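Local coordinates for protein bacterial regulatory proteins, TetR family (Nitrosomonas europaea, PDB 3NI7) that probably binds DNA through an N-terminal helix-turn-helix as a dimeric transcriptional regulator of the TetR family, at residues 86-91 with 154-159; 127-132 with 150-155. One frame throughout, in Å; residues are numbered along the deposited sequence.

Contact 1. Residues 86-91 with 154-159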
ATOM      1  N   HIS A  86     -10.754  14.690   7.362  1.00 82.07           N
ATOM      2  CA  HIS A  86     -10.855  14.857   8.772  1.00 83.91           C
ATOM      3  C   HIS A  86     -10.858  13.494   9.484  1.00 82.74           C
ATOM      4  O   HIS A  86     -10.141  13.283  10.478  1.00 83.25           O
ATOM      5  CB  HIS A  86     -12.093  15.655   9.102  1.00 87.58           C
ATOM      6  CG  HIS A  86     -12.059  16.215  10.479  1.00 93.79           C
ATOM      7  ND1 HIS A  86     -11.874  15.421  11.602  1.00 96.09           N
ATOM      8  CD2 HIS A  86     -12.132  17.497  10.925  1.00100.84           C
ATOM      9  CE1 HIS A  86     -11.852  16.188  12.681  1.00 99.94           C
ATOM     10  NE2 HIS A  86     -12.008  17.449  12.300  1.00103.18           N
ATOM     11  N   LEU A  87     -11.655  12.553   8.994  1.00 81.59           N
ATOM     12  CA  LEU A  87     -11.716  11.240   9.616  1.00 80.09           C
ATOM     13  C   LEU A  87     -10.381  10.538   9.530  1.00 78.42           C
ATOM     14  O   LEU A  87      -9.991   9.871  10.465  1.00 78.84           O
ATOM     15  CB  LEU A  87     -12.762  10.362   8.941  1.00 79.79           C
ATOM     16  CG  LEU A  87     -14.191  10.906   8.952  1.00 81.11           C
ATOM     17  CD1 LEU A  87     -15.069  10.100   7.991  1.00 78.08           C
ATOM     18  CD2 LEU A  87     -14.705  10.915  10.402  1.00 79.93           C
ATOM     19  N   ILE A  88      -9.683  10.634   8.409  1.00 77.97           N
ATOM     20  CA  ILE A  88      -8.462   9.856   8.287  1.00 77.22           C
ATOM     21  C   ILE A  88      -7.479  10.413   9.280  1.00 78.84           C
ATOM     22  O   ILE A  88      -6.785   9.672  10.016  1.00 79.38           O
ATOM     23  CB  ILE A  88      -7.874   9.831   6.876  1.00 76.50           C
ATOM     24  CG1 ILE A  88      -8.803   9.039   5.926  1.00 76.13           C
ATOM     25  CG2 ILE A  88      -6.533   9.119   6.905  1.00 74.78           C
ATOM     26  CD1 ILE A  88      -8.419   9.190   4.405  1.00 76.74           C
HETATM   27  N   MSE A  89      -7.488  11.722   9.386  1.00 80.91           N
HETATM   28  CA  MSE A  89      -6.580  12.355  10.322  1.00 83.27           C
HETATM   29  C   MSE A  89      -6.865  11.943  11.765  1.00 83.00           C
HETATM   30  O   MSE A  89      -5.943  11.560  12.449  1.00 83.94           O
HETATM   31  CB  MSE A  89      -6.546  13.894  10.134  1.00 86.44           C
HETATM   32  CG  MSE A  89      -5.753  14.366   8.896  1.00 90.00           C
HETATM   33 SE   MSE A  89      -4.085  13.359   8.499  1.00103.33          SE
HETATM   34  CE  MSE A  89      -3.116  13.482  10.232  1.00100.18           C
ATOM     35  N   ILE A  90      -8.126  11.949  12.201  1.00 82.75           N
ATOM     36  CA  ILE A  90      -8.475  11.448  13.547  1.00 82.66           C
ATOM     37  C   ILE A  90      -7.920  10.049  13.735  1.00 79.68           C
ATOM     38  O   ILE A  90      -7.327   9.703  14.733  1.00 79.92           O
ATOM     39  CB  ILE A  90      -9.982  11.355  13.775  1.00 83.67           C
ATOM     40  CG1 ILE A  90     -10.621  12.728  13.851  1.00 87.75           C
ATOM     41  CG2 ILE A  90     -10.231  10.718  15.082  1.00 86.15           C
ATOM     42  CD1 ILE A  90     -10.377  13.416  15.167  1.00 90.97           C
ATOM     43  N   TRP A  91      -8.094   9.234  12.739  1.00 77.22           N
ATOM     44  CA  TRP A  91      -7.599   7.876  12.834  1.00 75.89           C
ATOM     45  C   TRP A  91      -6.085   7.906  13.048  1.00 75.53           C
ATOM     46  O   TRP A  91      -5.561   7.204  13.912  1.00 74.92           O
ATOM     47  CB  TRP A  91      -7.928   7.151  11.536  1.00 74.84           C
ATOM     48  CG  TRP A  91      -7.853   5.717  11.583  1.00 73.18           C
ATOM     49  CD1 TRP A  91      -8.709   4.899  12.199  1.00 75.82           C
ATOM     50  CD2 TRP A  91      -6.909   4.892  10.902  1.00 72.51           C
ATOM     51  NE1 TRP A  91      -8.351   3.582  11.988  1.00 75.75           N
ATOM     52  CE2 TRP A  91      -7.240   3.553  11.197  1.00 73.47           C
ATOM     53  CE3 TRP A  91      -5.811   5.154  10.065  1.00 73.90           C
ATOM     54  CZ2 TRP A  91      -6.511   2.476  10.721  1.00 73.84           C
ATOM     55  CZ3 TRP A  91      -5.073   4.102   9.586  1.00 74.10           C
ATOM     56  CH2 TRP A  91      -5.421   2.763   9.922  1.00 75.45           C
ATOM     57  N   THR A 154      -6.127   3.607  -2.537  1.00 85.11           N
ATOM     58  CA  THR A 154      -4.728   3.761  -2.828  1.00 86.88           C
ATOM     59  C   THR A 154      -4.224   4.934  -2.056  1.00 84.18           C
ATOM     60  O   THR A 154      -3.100   4.938  -1.602  1.00 84.30           O
ATOM     61  CB  THR A 154      -4.504   3.961  -4.281  1.00 90.52           C
ATOM     62  OG1 THR A 154      -4.912   2.756  -4.963  1.00 95.14           O
ATOM     63  CG2 THR A 154      -3.025   4.251  -4.552  1.00 93.14           C
ATOM     64  N   ILE A 155      -5.079   5.925  -1.864  1.00 82.45           N
ATOM     65  CA  ILE A 155      -4.661   7.109  -1.114  1.00 81.47           C
ATOM     66  C   ILE A 155      -4.550   6.809   0.359  1.00 79.68           C
ATOM     67  O   ILE A 155      -3.616   7.251   1.048  1.00 79.30           O
ATOM     68  CB  ILE A 155      -5.593   8.342  -1.340  1.00 80.86           C
ATOM     69  CG1 ILE A 155      -5.470   8.868  -2.802  1.00 83.17           C
ATOM     70  CG2 ILE A 155      -5.209   9.467  -0.393  1.00 78.67           C
ATOM     71  CD1 ILE A 155      -6.676   9.722  -3.323  1.00 81.99           C
ATOM     72  N   TYR A 156      -5.508   6.062   0.866  1.00 79.30           N
ATOM     73  CA  TYR A 156      -5.517   5.808   2.308  1.00 78.32           C
ATOM     74  C   TYR A 156      -4.332   4.930   2.681  1.00 78.81           C
ATOM     75  O   TYR A 156      -3.555   5.252   3.548  1.00 77.79           O
ATOM     76  CB  TYR A 156      -6.836   5.283   2.712  1.00 77.53           C
ATOM     77  CG  TYR A 156      -6.909   4.658   4.038  1.00 80.19           C
ATOM     78  CD1 TYR A 156      -7.171   5.393   5.196  1.00 81.20           C
ATOM     79  CD2 TYR A 156      -6.826   3.273   4.140  1.00 86.62           C
ATOM     80  CE1 TYR A 156      -7.282   4.744   6.450  1.00 82.28           C
ATOM     81  CE2 TYR A 156      -6.920   2.627   5.359  1.00 86.92           C
ATOM     82  CZ  TYR A 156      -7.152   3.353   6.496  1.00 86.37           C
ATOM     83  OH  TYR A 156      -7.261   2.578   7.629  1.00 90.83           O
ATOM     84  N   LEU A 157      -4.092   3.918   1.896  1.00 81.45           N
ATOM     85  CA  LEU A 157      -2.856   3.182   2.039  1.00 84.35           C
ATOM     86  C   LEU A 157      -1.605   4.049   2.002  1.00 86.18           C
ATOM     87  O   LEU A 157      -0.790   4.000   2.903  1.00 85.87           O
ATOM     88  CB  LEU A 157      -2.757   2.117   0.946  1.00 87.56           C
ATOM     89  CG  LEU A 157      -3.684   0.947   1.250  1.00 87.15           C
ATOM     90  CD1 LEU A 157      -3.408  -0.209   0.355  1.00 91.12           C
ATOM     91  CD2 LEU A 157      -3.452   0.539   2.619  1.00 84.75           C
HETATM   92  N   MSE A 158      -1.434   4.829   0.944  1.00 88.74           N
HETATM   93  CA  MSE A 158      -0.174   5.562   0.767  1.00 92.02           C
HETATM   94  C   MSE A 158       0.064   6.552   1.882  1.00 89.35           C
HETATM   95  O   MSE A 158       1.158   6.621   2.457  1.00 90.18           O
HETATM   96  CB  MSE A 158      -0.181   6.336  -0.506  1.00 94.66           C
HETATM   97  CG  MSE A 158       0.518   5.702  -1.665  1.00105.29           C
HETATM   98 SE   MSE A 158       0.563   7.209  -3.047  1.00127.44          SE
HETATM   99  CE  MSE A 158       1.768   6.347  -4.388  1.00129.51           C
ATOM    100  N   THR A 159      -0.975   7.299   2.212  1.00 86.20           N
ATOM    101  CA  THR A 159      -0.855   8.272   3.268  1.00 84.97           C
ATOM    102  C   THR A 159      -0.391   7.580   4.533  1.00 85.68           C
ATOM    103  O   THR A 159       0.470   8.090   5.249  1.00 86.06           O
ATOM    104  CB  THR A 159      -2.170   8.909   3.550  1.00 82.63           C
ATOM    105  OG1 THR A 159      -2.675   9.432   2.336  1.00 83.97           O
ATOM    106  CG2 THR A 159      -2.024  10.036   4.533  1.00 80.48           C
TER
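One face of the Trp91 indole carries the hydroxyl of Tyr156, which sits off-centre over the benzo half, nearest to CH2, with Trp91 CH2 and Tyr156 OH 2.9 Å apart. The tyrosine ring is turned differently to its neighbours: Ile88 comes to its edge at CD1, while Trp91 meets it obliquely, the two six-membered rings having centroids 5.2 Å apart and planes inclined at 46°. These residues join helix 80-96 to helix 149-164 inside the all-helical C-terminal part of a TetR-family subunit. The side chains of Trp91 and Tyr156 cross at about a right angle, and Trp91 CZ3 comes within 3.8 Å of Tyr156 CZ. The anti placement of Tyr156 CG to the backbone N (chi1 165°) carries the phenol across to helix 80-96. Isoleucine suits the place of Ile88 because CG1, CG2 and CD1 together make a broad apolar surface against Tyr156 CD1. Trp91 offers both a wide face and a polar edge: its NE1 is hydrogen-bonded to Asp63 of helix 51-69, which, with the packing around it, is likely to limit how the indole can turn, and Phe160 also meets the ring. Replacing Trp91 by an alanine would probably leave Asp63 without this donor and the end of the Tyr156 phenol without the aromatic surface beneath it. On helix 149-164 the buried hydroxyl of Thr159 turns back to its own backbone, OG1 giving a hydrogen bond of 2.7 Å to Ile155 O. That carbonyl also accepts from Thr159 N, the two donors arriving from opposite faces of its plane.

Contact 2. Residues 127-132 with 150-155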
ATOM      1  N   ARG A 127     -13.447  -2.452   4.922  1.00 91.43           N
ATOM      2  CA  ARG A 127     -14.556  -1.893   5.708  1.00 91.93           C
ATOM      3  C   ARG A 127     -14.246  -0.460   6.041  1.00 88.60           C
ATOM      4  O   ARG A 127     -15.116   0.403   5.992  1.00 88.38           O
ATOM      5  CB  ARG A 127     -14.806  -2.629   7.017  1.00 93.01           C
ATOM      6  CG  ARG A 127     -16.173  -2.150   7.673  1.00 99.86           C
ATOM      7  CD  ARG A 127     -16.429  -2.718   9.111  1.00107.17           C
ATOM      8  NE  ARG A 127     -17.806  -2.525   9.627  1.00113.61           N
ATOM      9  CZ  ARG A 127     -18.270  -1.413  10.217  1.00115.90           C
ATOM     10  NH1 ARG A 127     -17.493  -0.333  10.357  1.00113.88           N
ATOM     11  NH2 ARG A 127     -19.527  -1.377  10.661  1.00119.30           N
ATOM     12  N   THR A 128     -12.997  -0.224   6.418  1.00 86.39           N
ATOM     13  CA  THR A 128     -12.590   1.121   6.855  1.00 84.73           C
ATOM     14  C   THR A 128     -12.779   2.130   5.734  1.00 84.43           C
ATOM     15  O   THR A 128     -13.443   3.161   5.882  1.00 85.06           O
ATOM     16  CB  THR A 128     -11.126   1.157   7.302  1.00 83.16           C
ATOM     17  OG1 THR A 128     -10.825   0.031   8.161  1.00 85.62           O
ATOM     18  CG2 THR A 128     -10.885   2.425   8.031  1.00 81.45           C
ATOM     19  N   VAL A 129     -12.239   1.772   4.582  1.00 84.57           N
ATOM     20  CA  VAL A 129     -12.363   2.586   3.418  1.00 84.28           C
ATOM     21  C   VAL A 129     -13.811   2.783   3.059  1.00 86.14           C
ATOM     22  O   VAL A 129     -14.202   3.878   2.638  1.00 86.75           O
ATOM     23  CB  VAL A 129     -11.576   1.969   2.236  1.00 85.75           C
ATOM     24  CG1 VAL A 129     -12.106   2.451   0.840  1.00 85.57           C
ATOM     25  CG2 VAL A 129     -10.072   2.289   2.417  1.00 84.24           C
ATOM     26  N   GLN A 130     -14.617   1.741   3.164  1.00 87.54           N
ATOM     27  CA  GLN A 130     -15.996   1.868   2.678  1.00 90.21           C
ATOM     28  C   GLN A 130     -16.833   2.612   3.681  1.00 90.06           C
ATOM     29  O   GLN A 130     -17.793   3.297   3.331  1.00 92.27           O
ATOM     30  CB  GLN A 130     -16.573   0.524   2.392  1.00 93.19           C
ATOM     31  CG  GLN A 130     -15.901  -0.099   1.202  1.00 95.65           C
ATOM     32  CD  GLN A 130     -16.317  -1.490   0.991  1.00100.87           C
ATOM     33  OE1 GLN A 130     -17.040  -2.058   1.812  1.00105.68           O
ATOM     34  NE2 GLN A 130     -15.883  -2.068  -0.122  1.00105.15           N
ATOM     35  N   TRP A 131     -16.392   2.507   4.927  1.00 87.90           N
ATOM     36  CA  TRP A 131     -17.011   3.151   6.054  1.00 87.57           C
ATOM     37  C   TRP A 131     -16.734   4.644   5.984  1.00 86.73           C
ATOM     38  O   TRP A 131     -17.612   5.453   6.259  1.00 89.48           O
ATOM     39  CB  TRP A 131     -16.431   2.582   7.372  1.00 85.38           C
ATOM     40  CG  TRP A 131     -17.082   3.184   8.535  1.00 84.54           C
ATOM     41  CD1 TRP A 131     -18.165   2.728   9.143  1.00 87.17           C
ATOM     42  CD2 TRP A 131     -16.757   4.417   9.177  1.00 82.92           C
ATOM     43  NE1 TRP A 131     -18.552   3.569  10.138  1.00 87.58           N
ATOM     44  CE2 TRP A 131     -17.695   4.629  10.166  1.00 84.83           C
ATOM     45  CE3 TRP A 131     -15.767   5.368   8.996  1.00 82.04           C
ATOM     46  CZ2 TRP A 131     -17.664   5.730  11.003  1.00 85.41           C
ATOM     47  CZ3 TRP A 131     -15.741   6.465   9.835  1.00 81.36           C
ATOM     48  CH2 TRP A 131     -16.687   6.634  10.815  1.00 82.94           C
ATOM     49  N   VAL A 132     -15.510   5.020   5.666  1.00 83.59           N
ATOM     50  CA  VAL A 132     -15.215   6.445   5.635  1.00 83.62           C
ATOM     51  C   VAL A 132     -16.026   7.109   4.494  1.00 85.82           C
ATOM     52  O   VAL A 132     -16.577   8.209   4.641  1.00 86.98           O
ATOM     53  CB  VAL A 132     -13.693   6.752   5.415  1.00 80.84           C
ATOM     54  CG1 VAL A 132     -13.482   8.207   5.482  1.00 79.35           C
ATOM     55  CG2 VAL A 132     -12.850   6.091   6.441  1.00 78.49           C
ATOM     56  N   SER A 150     -10.976   2.432  -5.477  1.00 93.82           N
ATOM     57  CA  SER A 150      -9.512   2.205  -5.552  1.00 93.37           C
ATOM     58  C   SER A 150      -8.663   3.460  -5.340  1.00 90.09           C
ATOM     59  O   SER A 150      -7.568   3.405  -4.789  1.00 89.17           O
ATOM     60  CB  SER A 150      -9.108   1.549  -6.854  1.00 97.28           C
ATOM     61  OG  SER A 150      -9.964   1.976  -7.874  1.00100.71           O
ATOM     62  N   THR A 151      -9.162   4.595  -5.772  1.00 88.76           N
ATOM     63  CA  THR A 151      -8.366   5.791  -5.671  1.00 87.00           C
ATOM     64  C   THR A 151      -8.256   6.047  -4.204  1.00 83.67           C
ATOM     65  O   THR A 151      -7.156   6.067  -3.605  1.00 82.56           O
ATOM     66  CB  THR A 151      -9.031   6.972  -6.377  1.00 87.29           C
ATOM     67  OG1 THR A 151      -9.077   6.711  -7.784  1.00 91.93           O
ATOM     68  CG2 THR A 151      -8.282   8.230  -6.121  1.00 84.21           C
ATOM     69  N   LEU A 152      -9.415   6.209  -3.602  1.00 82.57           N
ATOM     70  CA  LEU A 152      -9.444   6.427  -2.158  1.00 80.22           C
ATOM     71  C   LEU A 152      -8.687   5.331  -1.384  1.00 79.33           C
ATOM     72  O   LEU A 152      -8.038   5.615  -0.402  1.00 77.44           O
ATOM     73  CB  LEU A 152     -10.872   6.431  -1.689  1.00 79.95           C
ATOM     74  CG  LEU A 152     -11.036   6.633  -0.212  1.00 77.56           C
ATOM     75  CD1 LEU A 152     -10.196   7.781   0.267  1.00 72.05           C
ATOM     76  CD2 LEU A 152     -12.520   6.844  -0.021  1.00 79.53           C
ATOM     77  N   THR A 153      -8.741   4.099  -1.833  1.00 80.74           N
ATOM     78  CA  THR A 153      -7.986   3.084  -1.123  1.00 81.96           C
ATOM     79  C   THR A 153      -6.523   3.364  -1.290  1.00 82.81           C
ATOM     80  O   THR A 153      -5.765   3.348  -0.312  1.00 81.68           O
ATOM     81  CB  THR A 153      -8.261   1.622  -1.609  1.00 85.04           C
ATOM     82  OG1 THR A 153      -9.629   1.287  -1.354  1.00 84.76           O
ATOM     83  CG2 THR A 153      -7.399   0.660  -0.845  1.00 84.35           C
ATOM     84  N   THR A 154      -6.127   3.607  -2.537  1.00 85.11           N
ATOM     85  CA  THR A 154      -4.728   3.761  -2.828  1.00 86.88           C
ATOM     86  C   THR A 154      -4.224   4.934  -2.056  1.00 84.18           C
ATOM     87  O   THR A 154      -3.100   4.938  -1.602  1.00 84.30           O
ATOM     88  CB  THR A 154      -4.504   3.961  -4.281  1.00 90.52           C
ATOM     89  OG1 THR A 154      -4.912   2.756  -4.963  1.00 95.14           O
ATOM     90  CG2 THR A 154      -3.025   4.251  -4.552  1.00 93.14           C
ATOM     91  N   ILE A 155      -5.079   5.925  -1.864  1.00 82.45           N
ATOM     92  CA  ILE A 155      -4.661   7.109  -1.114  1.00 81.47           C
ATOM     93  C   ILE A 155      -4.550   6.809   0.359  1.00 79.68           C
ATOM     94  O   ILE A 155      -3.616   7.251   1.048  1.00 79.30           O
ATOM     95  CB  ILE A 155      -5.593   8.342  -1.340  1.00 80.86           C
ATOM     96  CG1 ILE A 155      -5.470   8.868  -2.802  1.00 83.17           C
ATOM     97  CG2 ILE A 155      -5.209   9.467  -0.393  1.00 78.67           C
ATOM     98  CD1 ILE A 155      -6.676   9.722  -3.323  1.00 81.99           C
TER
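Val129 sets both of its methyl groups against Thr153, CG1 lying 3.5 Å and CG2 3.9 Å from Thr153 OG1, with the two side chains crossing at about a right angle. The valine CG1 is anti to the backbone N (chi1 157°), which leaves CG2 beside that nitrogen and turns both methyls toward the threonine oxygen. No hydrogen bond crosses here: Thr153 OG1 bonds to Glu149 O, one turn earlier in its helix, so a hydroxyl can sit in this buried place against the methyl groups of Val129. Leu152 adds a looser apolar contact, its CG 4.4 Å from Val129 CG1. Small beta-branched residues suit the close approach of the helices, the CA atoms of Val129 and Thr153 being 6.3 Å apart. Thr154 likewise turns its OG1 to Ser150 O, at 2.7 Å. The second subunit lies close by, with its Ser150 packed on Thr153 and its Ser126 hydrogen-bonded to Thr151. Close packing of helix 115-135 on helix 149-164, beside the partner subunit, is consistent with the helical C-terminal dimerisation domain of TetR-family regulators.

Contacts 1 and 2 have centres about 8 Å apart and both use helix 149-164, whose residues Thr154 and Ile155 belong to each. Tyr156 joins them directly: its OH lies 3.6 Å from Thr128 CG2, and its CD2 lies 3.8 Å from Val129 CG2, so this one phenol packs against both helix 80-96 and helix 115-135. Those two helices also meet each other, Leu87 CD1 being 3.5 Å from Val132 CG1. The three helices thus pack on one another through the largely apolar side chains of both contacts. Both contacts reach the second subunit, where Leu157 packs on its counterpart and Val125 of the other chain packs on Thr154.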